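Local coordinates for protein CG14216 (Drosophila melanogaster, PDB 3P9Y) that dephosphorylates the phosphorylated C-terminal domain of RNA polymerase II, with a proline of its substrate in cis, and probably serves RNA processing and termination, at residues N174-D177 / E178-E182; G84-H87 / M88-R91; E117-Y120 / D121-M125. The protein carries 2 engineered substitutions. All coordinates share one frame; numbering follows the deposited sequence.

Contact 1: N174-D177 / E178-E182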
loop_
_atom_site.group_PDB
_atom_site.type_symbol
_atom_site.label_atom_id
_atom_site.label_comp_id
_atom_site.label_asym_id
_atom_site.label_seq_id
_atom_site.Cartn_x
_atom_site.Cartn_y
_atom_site.Cartn_z
ATOM N N ASN A 174 14.767 6.870 -17.273
ATOM C CA ASN A 174 16.150 7.341 -17.307
ATOM C C ASN A 174 16.500 8.278 -16.152
ATOM O O ASN A 174 17.671 8.588 -15.940
ATOM C CB ASN A 174 16.444 8.042 -18.639
ATOM C CG ASN A 174 16.392 7.090 -19.827
ATOM O OD1 ASN A 174 16.669 5.896 -19.697
ATOM N ND2 ASN A 174 16.037 7.618 -20.991
ATOM N N ASP A 175 15.486 8.735 -15.419
ATOM C CA ASP A 175 15.686 9.655 -14.297
ATOM C C ASP A 175 15.628 8.950 -12.947
ATOM O O ASP A 175 16.174 9.437 -11.963
ATOM C CB ASP A 175 14.590 10.731 -14.283
ATOM C CG ASP A 175 14.826 11.835 -15.295
ATOM O OD1 ASP A 175 15.878 11.831 -15.959
ATOM O OD2 ASP A 175 13.948 12.712 -15.418
ATOM N N ILE A 176 14.946 7.815 -12.893
ATOM C CA ILE A 176 14.500 7.286 -11.615
ATOM C C ILE A 176 15.663 6.866 -10.717
ATOM O O ILE A 176 15.615 7.093 -9.519
ATOM C CB ILE A 176 13.506 6.133 -11.783
ATOM C CG1 ILE A 176 12.832 5.831 -10.439
ATOM C CG2 ILE A 176 14.206 4.909 -12.349
ATOM C CD1 ILE A 176 11.695 4.825 -10.532
ATOM N N ASP A 177 16.708 6.272 -11.283
ATOM C CA ASP A 177 17.847 5.859 -10.471
ATOM C C ASP A 177 18.415 7.062 -9.722
ATOM O O ASP A 177 18.647 6.998 -8.518
ATOM C CB ASP A 177 18.933 5.202 -11.330
ATOM C CG ASP A 177 18.549 3.802 -11.788
ATOM O OD1 ASP A 177 17.728 3.153 -11.111
ATOM O OD2 ASP A 177 19.071 3.343 -12.826
ATOM N N GLU A 178 18.633 8.163 -10.431
ATOM C CA GLU A 178 19.215 9.340 -9.806
ATOM C C GLU A 178 18.248 9.956 -8.794
ATOM O O GLU A 178 18.678 10.436 -7.755
ATOM C CB GLU A 178 19.634 10.379 -10.851
ATOM C CG GLU A 178 20.882 9.989 -11.647
ATOM C CD GLU A 178 21.430 11.139 -12.487
ATOM O OE1 GLU A 178 20.752 12.188 -12.586
ATOM O OE2 GLU A 178 22.540 10.996 -13.047
ATOM N N LEU A 179 16.951 9.937 -9.100
ATOM C CA LEU A 179 15.946 10.509 -8.198
ATOM C C LEU A 179 15.848 9.701 -6.903
ATOM O O LEU A 179 15.666 10.262 -5.829
ATOM C CB LEU A 179 14.573 10.567 -8.870
ATOM C CG LEU A 179 14.428 11.548 -10.035
ATOM C CD1 LEU A 179 13.075 11.368 -10.695
ATOM C CD2 LEU A 179 14.628 12.993 -9.565
ATOM N N ILE A 180 15.969 8.383 -7.013
ATOM C CA ILE A 180 15.928 7.522 -5.840
ATOM C C ILE A 180 17.096 7.850 -4.916
ATOM O O ILE A 180 16.920 7.974 -3.712
ATOM C CB ILE A 180 15.994 6.034 -6.227
ATOM C CG1 ILE A 180 14.658 5.585 -6.826
ATOM C CG2 ILE A 180 16.337 5.168 -5.003
ATOM C CD1 ILE A 180 14.694 4.179 -7.402
ATOM N N GLN A 181 18.288 8.001 -5.482
ATOM C CA GLN A 181 19.465 8.290 -4.672
ATOM C C GLN A 181 19.338 9.664 -4.008
ATOM O O GLN A 181 19.689 9.825 -2.843
ATOM C CB GLN A 181 20.739 8.212 -5.514
ATOM C CG GLN A 181 22.033 8.508 -4.745
ATOM C CD GLN A 181 22.335 7.477 -3.664
ATOM O OE1 GLN A 181 22.043 6.294 -3.817
ATOM N NE2 GLN A 181 22.928 7.925 -2.570
ATOM N N GLU A 182 18.839 10.651 -4.749
ATOM C CA GLU A 182 18.645 11.992 -4.200
ATOM C C GLU A 182 17.678 11.945 -3.020
ATOM O O GLU A 182 17.918 12.564 -1.982
ATOM C CB GLU A 182 18.110 12.940 -5.272
ATOM C CG GLU A 182 17.841 14.358 -4.769
ATOM C CD GLU A 182 19.108 15.090 -4.354
ATOM O OE1 GLU A 182 20.212 14.633 -4.725
ATOM O OE2 GLU A 182 18.999 16.127 -3.661
HETATM O O HOH W 1 18.918 8.073 -13.410
#
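Ile176 and Ile180, one turn apart, pack against each other on the inner side of the helix. The CG1 methylene of Ile176 meets the terminal CD1 of Ile180 at 3.9 Å, and the two branched chains cross at a slant. Ile180 has its CG1 beside its own backbone N (chi1 -74°), which swings that branch back over the preceding turn to lie 3.2 Å from Ile176 O. The same carbonyl accepts the N-H of Ile180 in a short bond (N to O 2.8 Å). Leu179 repeats the pattern one residue earlier: it gives its N-H to Asp175 O and sets its CG 3.3 Å from that oxygen. Asp175 stands at the border of this packed side, its CB 3.9 Å from Leu179 CD1 and its OD2 bonded to Ser169 OG. These branched apolar residues suit the inner side of helix 172-187, the last helix of this LMW PTP-like phosphatase. Ile176 reaches His139 and His193, on strands 137-142 and 192-197, and Met166 of helix 149-167, while Ile180 rests on Leu141 and Ile191. The outer side is looser and wetter. Here Asn174 O and Glu178 N stand 5.6 Å apart, too far for the usual helical bond, and a water bridges them, donating to Asn174 O and accepting from Glu178 N (3.0 Å from the water oxygen). The next outer bond, from Gln181 N to Asp177 O, is a longer 3.2 Å. Acidic and amide side chains fit this solvent face; the polar end of Gln181 is paired nearby, its NE2 bonding to Glu185 OE2, one turn further on.

Contact 2: G84-H87 / M88-R91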
loop_
_atom_site.group_PDB
_atom_site.type_symbol
_atom_site.label_atom_id
_atom_site.label_comp_id
_atom_site.label_asym_id
_atom_site.label_seq_id
_atom_site.Cartn_x
_atom_site.Cartn_y
_atom_site.Cartn_z
ATOM N N GLY A 84 -8.525 1.310 17.964
ATOM C CA GLY A 84 -8.516 2.005 16.687
ATOM C C GLY A 84 -8.977 1.230 15.462
ATOM O O GLY A 84 -9.048 1.796 14.372
ATOM N N LEU A 85 -9.302 -0.050 15.625
ATOM C CA LEU A 85 -9.622 -0.898 14.478
ATOM C C LEU A 85 -10.923 -0.511 13.779
ATOM O O LEU A 85 -11.016 -0.591 12.560
ATOM C CB LEU A 85 -9.675 -2.371 14.887
ATOM C CG LEU A 85 -8.390 -2.963 15.474
ATOM C CD1 LEU A 85 -8.447 -4.484 15.445
ATOM C CD2 LEU A 85 -7.164 -2.469 14.725
ATOM N N LEU A 86 -11.933 -0.098 14.536
ATOM C CA LEU A 86 -13.210 0.267 13.931
ATOM C C LEU A 86 -13.067 1.522 13.069
ATOM O O LEU A 86 -13.650 1.606 11.991
ATOM C CB LEU A 86 -14.293 0.451 14.996
ATOM C CG LEU A 86 -14.730 -0.841 15.701
ATOM C CD1 LEU A 86 -15.897 -0.583 16.640
ATOM C CD2 LEU A 86 -15.097 -1.918 14.687
ATOM N N HIS A 87 -12.278 2.487 13.529
ATOM C CA HIS A 87 -12.041 3.684 12.733
ATOM C C HIS A 87 -11.248 3.335 11.479
ATOM O O HIS A 87 -11.549 3.824 10.395
ATOM C CB HIS A 87 -11.297 4.756 13.527
ATOM C CG HIS A 87 -10.857 5.916 12.688
ATOM N ND1 HIS A 87 -11.748 6.742 12.038
ATOM C CD2 HIS A 87 -9.622 6.378 12.377
ATOM C CE1 HIS A 87 -11.083 7.668 11.369
ATOM N NE2 HIS A 87 -9.792 7.470 11.561
ATOM N N MET A 88 -10.238 2.485 11.630
ATOM C CA MET A 88 -9.448 2.043 10.489
ATOM C C MET A 88 -10.346 1.390 9.446
ATOM O O MET A 88 -10.250 1.688 8.259
ATOM C CB MET A 88 -8.359 1.059 10.929
ATOM C CG MET A 88 -7.546 0.479 9.778
ATOM S SD MET A 88 -6.257 -0.659 10.342
ATOM C CE MET A 88 -5.215 0.459 11.276
ATOM N N LEU A 89 -11.222 0.500 9.901
ATOM C CA LEU A 89 -12.100 -0.236 9.006
ATOM C C LEU A 89 -13.111 0.700 8.350
ATOM O O LEU A 89 -13.500 0.501 7.204
ATOM C CB LEU A 89 -12.818 -1.352 9.770
ATOM C CG LEU A 89 -11.918 -2.536 10.143
ATOM C CD1 LEU A 89 -12.452 -3.276 11.361
ATOM C CD2 LEU A 89 -11.746 -3.482 8.955
ATOM N N ASP A 90 -13.524 1.726 9.083
ATOM C CA ASP A 90 -14.475 2.700 8.562
ATOM C C ASP A 90 -13.826 3.533 7.463
ATOM O O ASP A 90 -14.424 3.779 6.421
ATOM C CB ASP A 90 -14.957 3.615 9.686
ATOM C CG ASP A 90 -15.982 4.618 9.213
ATOM O OD1 ASP A 90 -16.989 4.191 8.608
ATOM O OD2 ASP A 90 -15.779 5.831 9.441
ATOM N N ARG A 91 -12.592 3.964 7.702
ATOM C CA ARG A 91 -11.839 4.720 6.714
ATOM C C ARG A 91 -11.675 3.876 5.449
ATOM O O ARG A 91 -11.842 4.373 4.333
ATOM C CB ARG A 91 -10.478 5.116 7.291
ATOM C CG ARG A 91 -9.676 6.092 6.434
ATOM C CD ARG A 91 -8.863 5.382 5.356
ATOM N NE ARG A 91 -8.239 4.166 5.873
ATOM C CZ ARG A 91 -7.174 4.141 6.672
ATOM N NH1 ARG A 91 -6.600 5.274 7.055
ATOM N NH2 ARG A 91 -6.685 2.979 7.097
#
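The imidazole of His87 meets the backbone of Met88 obliquely, its CB 3.1 Å and its CG 3.6 Å from Met88 N. With chi1 at 171°, CG lies opposite the His87 backbone N and beside the carbonyl carbon, which brings it close to Met88 N and keeps the ring on the exposed side. Its nearest ionisable neighbour here is Asp90, but His87 ND1 and Asp90 OD2 remain 4.9 Å apart; the carboxylate instead makes a salt bridge with Arg93. The flat guanidinium of Arg91 also turns away from the first turn, and its NH1 pairs with Glu25. These polar groups belong to the opening turns of helix 85-95, joined to helix 65-82 by a tight turn in which Gly84 ends one helix and N-caps the next. Its phi of 98° would press a CB against the preceding carbonyl oxygen, so a residue lacking one suits the place. Gly84 O accepts the N-H of Met88 in the plane of its carbonyl (N to O 3.1 Å). Leu85 O takes the N-H of Leu89, whose CG packs 3.2 Å from that oxygen. Leucines line the buried side: Leu86 lies against Tyr69 and Thr81, and Leu89 against Leu72, binding the two helices together. Leu85 and the long, flexible Met88 both pack on an apolar side chain of the bound peptide.

Contact 3: E117-Y120 / D121-M125. With IMD (imidazole), chain I.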
loop_
_atom_site.group_PDB
_atom_site.type_symbol
_atom_site.label_atom_id
_atom_site.label_comp_id
_atom_site.label_asym_id
_atom_site.label_seq_id
_atom_site.Cartn_x
_atom_site.Cartn_y
_atom_site.Cartn_z
ATOM N N GLU A 117 10.279 -5.101 3.408
ATOM C CA GLU A 117 11.020 -5.937 2.474
ATOM C C GLU A 117 10.343 -7.278 2.226
ATOM O O GLU A 117 10.450 -7.830 1.138
ATOM C CB GLU A 117 12.462 -6.159 2.936
ATOM C CG GLU A 117 13.295 -6.884 1.889
ATOM C CD GLU A 117 14.764 -6.899 2.214
ATOM O OE1 GLU A 117 15.174 -6.155 3.122
ATOM O OE2 GLU A 117 15.515 -7.654 1.559
ATOM N N ARG A 118 9.647 -7.808 3.222
ATOM C CA ARG A 118 8.947 -9.072 3.032
ATOM C C ARG A 118 7.882 -8.927 1.957
ATOM O O ARG A 118 7.700 -9.820 1.131
ATOM C CB ARG A 118 8.329 -9.560 4.342
ATOM C CG ARG A 118 9.304 -10.342 5.205
ATOM C CD ARG A 118 8.727 -10.654 6.574
ATOM N NE ARG A 118 9.582 -11.563 7.334
ATOM C CZ ARG A 118 9.412 -12.883 7.398
ATOM N NH1 ARG A 118 8.414 -13.468 6.748
ATOM N NH2 ARG A 118 10.245 -13.622 8.121
ATOM N N VAL A 119 7.188 -7.793 1.957
ATOM C CA VAL A 119 6.161 -7.536 0.954
ATOM C C VAL A 119 6.818 -7.262 -0.396
ATOM O O VAL A 119 6.377 -7.760 -1.423
ATOM C CB VAL A 119 5.264 -6.354 1.365
ATOM C CG1 VAL A 119 4.325 -5.952 0.223
ATOM C CG2 VAL A 119 4.476 -6.712 2.620
ATOM N N TYR A 120 7.875 -6.462 -0.371
ATOM C CA TYR A 120 8.693 -6.205 -1.545
ATOM C C TYR A 120 9.058 -7.515 -2.254
ATOM O O TYR A 120 8.870 -7.644 -3.456
ATOM C CB TYR A 120 9.963 -5.482 -1.112
ATOM C CG TYR A 120 10.943 -5.157 -2.216
ATOM C CD1 TYR A 120 10.692 -4.135 -3.119
ATOM C CD2 TYR A 120 12.149 -5.837 -2.316
ATOM C CE1 TYR A 120 11.605 -3.820 -4.113
ATOM C CE2 TYR A 120 13.064 -5.531 -3.301
ATOM C CZ TYR A 120 12.790 -4.524 -4.196
ATOM O OH TYR A 120 13.707 -4.222 -5.173
ATOM N N ASP A 121 9.570 -8.477 -1.493
ATOM C CA ASP A 121 10.011 -9.752 -2.051
ATOM C C ASP A 121 8.866 -10.545 -2.661
ATOM O O ASP A 121 9.026 -11.148 -3.715
ATOM C CB ASP A 121 10.691 -10.595 -0.974
ATOM C CG ASP A 121 12.071 -10.089 -0.631
ATOM O OD1 ASP A 121 12.654 -9.351 -1.448
ATOM O OD2 ASP A 121 12.571 -10.423 0.455
ATOM N N LEU A 122 7.719 -10.555 -1.996
ATOM C CA LEU A 122 6.565 -11.288 -2.502
ATOM C C LEU A 122 6.077 -10.660 -3.804
ATOM O O LEU A 122 5.713 -11.363 -4.748
ATOM C CB LEU A 122 5.444 -11.310 -1.459
ATOM C CG LEU A 122 5.725 -12.202 -0.245
ATOM C CD1 LEU A 122 4.715 -11.964 0.864
ATOM C CD2 LEU A 122 5.733 -13.677 -0.653
ATOM N N VAL A 123 6.081 -9.333 -3.852
ATOM C CA VAL A 123 5.671 -8.611 -5.042
ATOM C C VAL A 123 6.620 -8.926 -6.195
ATOM O O VAL A 123 6.180 -9.221 -7.301
ATOM C CB VAL A 123 5.645 -7.084 -4.790
ATOM C CG1 VAL A 123 5.595 -6.322 -6.100
ATOM C CG2 VAL A 123 4.463 -6.707 -3.889
ATOM N N VAL A 124 7.921 -8.868 -5.928
ATOM C CA VAL A 124 8.919 -9.085 -6.969
ATOM C C VAL A 124 8.884 -10.537 -7.442
ATOM O O VAL A 124 8.937 -10.812 -8.638
ATOM C CB VAL A 124 10.332 -8.709 -6.480
ATOM C CG1 VAL A 124 11.393 -9.162 -7.472
ATOM C CG2 VAL A 124 10.429 -7.200 -6.249
ATOM N N MET A 125 8.769 -11.464 -6.496
ATOM C CA MET A 125 8.696 -12.880 -6.821
ATOM C C MET A 125 7.491 -13.131 -7.714
ATOM O O MET A 125 7.589 -13.832 -8.718
ATOM C CB MET A 125 8.600 -13.725 -5.547
ATOM C CG MET A 125 8.673 -15.221 -5.798
ATOM S SD MET A 125 8.841 -16.192 -4.286
ATOM C CE MET A 125 7.212 -16.008 -3.560
HETATM N N1 IMD I . 13.391 -10.686 -4.115
HETATM C C2 IMD I . 12.316 -11.314 -4.639
HETATM N N3 IMD I . 12.656 -11.815 -5.847
HETATM C C4 IMD I . 13.948 -11.504 -6.087
HETATM C C5 IMD I . 14.414 -10.792 -4.993
HETATM O O HOH W 2 15.053 -8.161 -1.113
#
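Asp121 OD1 is gripped by two donors. A water oxygen lies 2.7 Å from this OD1 and donates to it, while N1 of a bound imidazole, probably from the crystallisation liquor, gives it a fairly straight hydrogen bond (N-H...O 157°). The same water donates to Glu117 OE2, linking two carboxylates one turn apart. Glu117 OE2 and Asp121 OD2 lie 4.2 Å apart, their planes twisted by 76°; the like charges would probably repel, and the shared water is likely to ease this. Acidic groups nonetheless suit the first turns of a helix, where they would probably be eased by the helix dipole. In the backbone, Asp121 N bonds to Glu117 O at 2.8 Å.

Next to them stands the Tyr120 ring. Val124 CG2 lies 4.1 Å above the ring centroid, a CH-pi contact almost straight over the face, and the bridging water sits in plane at the ring edge. CG of Tyr120 is anti to its own N (chi1 179°), carrying the ring alongside the next turn, where the branched valine can meet it. Val124 turns its other methyl to the imidazole, CG1 being 3.4 Å from N3. Replacing Tyr120 with an alanine would probably open a gap beside Val124 CG2 and leave Ser194 OG without the hydrogen bond it shares with the tyrosine hydroxyl.

Val119 and Val123 pack together on the inner side, CG1 of the first 4.2 Å from CG2 of the second. Helix 117-128 is the crossover of a beta-alpha-beta unit: Val123 rests on Ile112 and Thr114 of strand 111-114 and on Val140 of strand 137-142, while Tyr120 reaches on past Val140 to Leu192 and Ser194 of strand 192-197.

Overall arrangement
Each contact lies within one helix, spans about two turns and is partly buried. Contact 2 has the largest buried share, four of eight touching residues against two in each of the others, although contact 3 lies nearest the chain's centre, about 12 Å between centres. Contacts 1 and 3 pack on opposite faces of the same sheet, both touching strands 137-142 and 192-197. Contact 2 lies across the chain's centre from both and packs on a helix and the bound peptide. Its chemistry is leucines and a methionine on the buried side, with histidine, aspartate and arginine toward the outside; contact 1 sets isoleucines against a water-split turn, and contact 3 joins valines and an aromatic ring to a water-bridged acidic pair.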